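Local coordinates for replicase polyprotein 1a (Avian infectious bronchitis virus, PDB 3LD1) that is a fragment of non-structural protein 2, part of the coronavirus replicase polyprotein, with no established molecular role, at residues Arg118-Asp123 with Met145-Arg149. The protein carries 3 engineered substitutions. Numbering follows the deposited sequence.
Engineered in segment 118-123: L120 (natural residue Gln).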
loop_
_atom_site.group_PDB
_atom_site.type_symbol
_atom_site.label_atom_id
_atom_site.label_comp_id
_atom_site.label_asym_id
_atom_site.label_seq_id
_atom_site.Cartn_x
_atom_site.Cartn_y
_atom_site.Cartn_z
ATOM N N ARG A 118 -9.248 15.589 -16.798
ATOM C CA ARG A 118 -8.918 14.615 -17.794
ATOM C C ARG A 118 -8.848 13.241 -17.133
ATOM O O ARG A 118 -9.317 12.283 -17.753
ATOM C CB ARG A 118 -7.584 14.935 -18.458
ATOM C CG ARG A 118 -7.086 13.770 -19.341
ATOM C CD ARG A 118 -7.849 13.718 -20.652
ATOM N NE ARG A 118 -9.205 13.219 -20.401
ATOM C CZ ARG A 118 -10.117 13.020 -21.354
ATOM N NH1 ARG A 118 -11.318 12.573 -21.052
ATOM N NH2 ARG A 118 -9.812 13.283 -22.615
ATOM N N ALA A 119 -8.285 13.157 -15.900
ATOM C CA ALA A 119 -8.152 11.873 -15.158
ATOM C C ALA A 119 -9.483 11.210 -14.879
ATOM O O ALA A 119 -9.604 10.005 -14.890
ATOM C CB ALA A 119 -7.490 12.077 -13.840
ATOM N N LEU A 120 -10.464 12.020 -14.487
ATOM C CA LEU A 120 -11.619 11.486 -13.808
ATOM C C LEU A 120 -12.484 10.875 -14.901
ATOM O O LEU A 120 -13.175 9.886 -14.725
ATOM C CB LEU A 120 -12.333 12.663 -13.144
ATOM C CG LEU A 120 -13.807 12.471 -12.722
ATOM C CD1 LEU A 120 -13.857 11.425 -11.548
ATOM C CD2 LEU A 120 -14.457 13.801 -12.375
ATOM N N THR A 121 -12.358 11.485 -16.056
ATOM C CA THR A 121 -13.139 11.246 -17.254
ATOM C C THR A 121 -12.500 10.221 -18.211
ATOM O O THR A 121 -13.108 9.717 -19.156
ATOM C CB THR A 121 -13.182 12.625 -17.890
ATOM O OG1 THR A 121 -14.446 13.201 -17.555
ATOM C CG2 THR A 121 -12.968 12.604 -19.318
ATOM N N LEU A 122 -11.251 9.935 -17.955
ATOM C CA LEU A 122 -10.455 9.048 -18.734
ATOM C C LEU A 122 -11.102 7.744 -19.282
ATOM O O LEU A 122 -10.875 7.338 -20.424
ATOM C CB LEU A 122 -9.218 8.741 -17.908
ATOM C CG LEU A 122 -8.107 8.207 -18.742
ATOM C CD1 LEU A 122 -7.694 9.317 -19.626
ATOM C CD2 LEU A 122 -6.965 7.741 -17.850
ATOM N N ASP A 123 -11.903 7.087 -18.480
ATOM C CA ASP A 123 -12.551 5.842 -18.957
ATOM C C ASP A 123 -13.619 6.097 -20.101
ATOM O O ASP A 123 -14.058 5.173 -20.772
ATOM C CB ASP A 123 -13.200 5.124 -17.758
ATOM C CG ASP A 123 -14.141 6.021 -17.023
ATOM O OD1 ASP A 123 -13.772 7.186 -16.767
ATOM O OD2 ASP A 123 -15.272 5.607 -16.772
ATOM N N MET A 145 -0.903 12.116 -14.658
ATOM C CA MET A 145 -2.326 12.465 -14.816
ATOM C C MET A 145 -3.144 11.236 -14.549
ATOM O O MET A 145 -4.026 11.267 -13.719
ATOM C CB MET A 145 -2.595 13.006 -16.265
ATOM C CG MET A 145 -4.112 13.331 -16.645
ATOM S SD MET A 145 -4.977 11.795 -16.977
ATOM C CE MET A 145 -4.167 11.195 -18.424
ATOM N N ALA A 146 -2.843 10.127 -15.241
ATOM C CA ALA A 146 -3.634 8.848 -15.057
ATOM C C ALA A 146 -3.638 8.282 -13.648
ATOM O O ALA A 146 -4.666 7.718 -13.204
ATOM C CB ALA A 146 -3.155 7.713 -16.088
ATOM N N MET A 147 -2.483 8.345 -12.984
ATOM C CA MET A 147 -2.391 7.865 -11.623
ATOM C C MET A 147 -3.322 8.600 -10.677
ATOM O O MET A 147 -3.672 8.072 -9.620
ATOM C CB MET A 147 -0.965 7.908 -11.083
ATOM C CG MET A 147 -0.021 6.862 -11.669
ATOM S SD MET A 147 1.618 6.926 -10.881
ATOM C CE MET A 147 2.578 7.968 -11.917
ATOM N N ARG A 148 -3.744 9.804 -11.057
ATOM C CA ARG A 148 -4.593 10.535 -10.177
ATOM C C ARG A 148 -5.764 9.670 -9.765
ATOM O O ARG A 148 -6.301 9.900 -8.727
ATOM C CB ARG A 148 -5.013 11.918 -10.770
ATOM C CG ARG A 148 -3.792 12.845 -10.875
ATOM C CD ARG A 148 -4.082 14.129 -11.627
ATOM N NE ARG A 148 -4.115 15.229 -10.684
ATOM C CZ ARG A 148 -3.045 15.910 -10.340
ATOM N NH1 ARG A 148 -1.880 15.640 -10.925
ATOM N NH2 ARG A 148 -3.156 16.868 -9.460
ATOM N N ARG A 149 -6.126 8.657 -10.559
ATOM C CA ARG A 149 -7.390 7.920 -10.339
ATOM C C ARG A 149 -7.239 6.951 -9.222
ATOM O O ARG A 149 -8.243 6.486 -8.661
ATOM C CB ARG A 149 -7.811 7.067 -11.536
ATOM C CG ARG A 149 -8.046 7.748 -12.844
ATOM C CD ARG A 149 -8.555 6.658 -13.883
ATOM N NE ARG A 149 -9.775 7.166 -14.500
ATOM C CZ ARG A 149 -10.980 6.596 -14.471
ATOM N NH1 ARG A 149 -11.199 5.399 -13.932
ATOM N NH2 ARG A 149 -11.982 7.225 -15.061
#
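R149 CG lies beside its backbone N (chi1 -59°), anti to the carbonyl carbon; the chain runs straight at chi2 and bends at chi3, turning the guanidinium toward residues 119-123. D123 answers from a tight rotamer, its CG between the backbone N and the carbonyl carbon (chi1 55°). The pair is a worked example of how an arginine can supply a second donor to a backbone carbonyl where a helix passes into a 3-10 segment. R149 NE donates to A119 O at 2.9 Å, arriving almost in line with the carbonyl bond (171°) and somewhat tilted from the guanidinium plane. Backbone L122 N makes just a weak bond to that same oxygen, so of these two donors the arginine makes the shorter bond. R149 NH2 forms a short salt bridge of 2.5 Å to D123 OD1, with carboxylate and guanidinium planes well away from coplanar, and the main-chain O of the engineered L120 lies 2.9 Å from the same nitrogen.

In the fold, this grip joins helix 112-121, as it passes into a 3-10 turn, to the long helix 140-162; helix 128-134, in the connection between them, packs I131 and L134 on L122. The CA atoms of A119 and A146 are 5.4 Å apart, the closest backbone approach of the two segments, consistent with small side chains at both positions. A119 CB rests against M145 O and also touches R148 CB. M145, bent at chi2 and chi3, lays SD 3.7 Å from R118 CG, and its CE reaches L122 CD1; W108 packs on both M145 and R118. L122 CD2 meets A146 CB at 4.2 Å, while R148 sends its NE to a salt bridge with D116, three residues before A119 on helix 112-121.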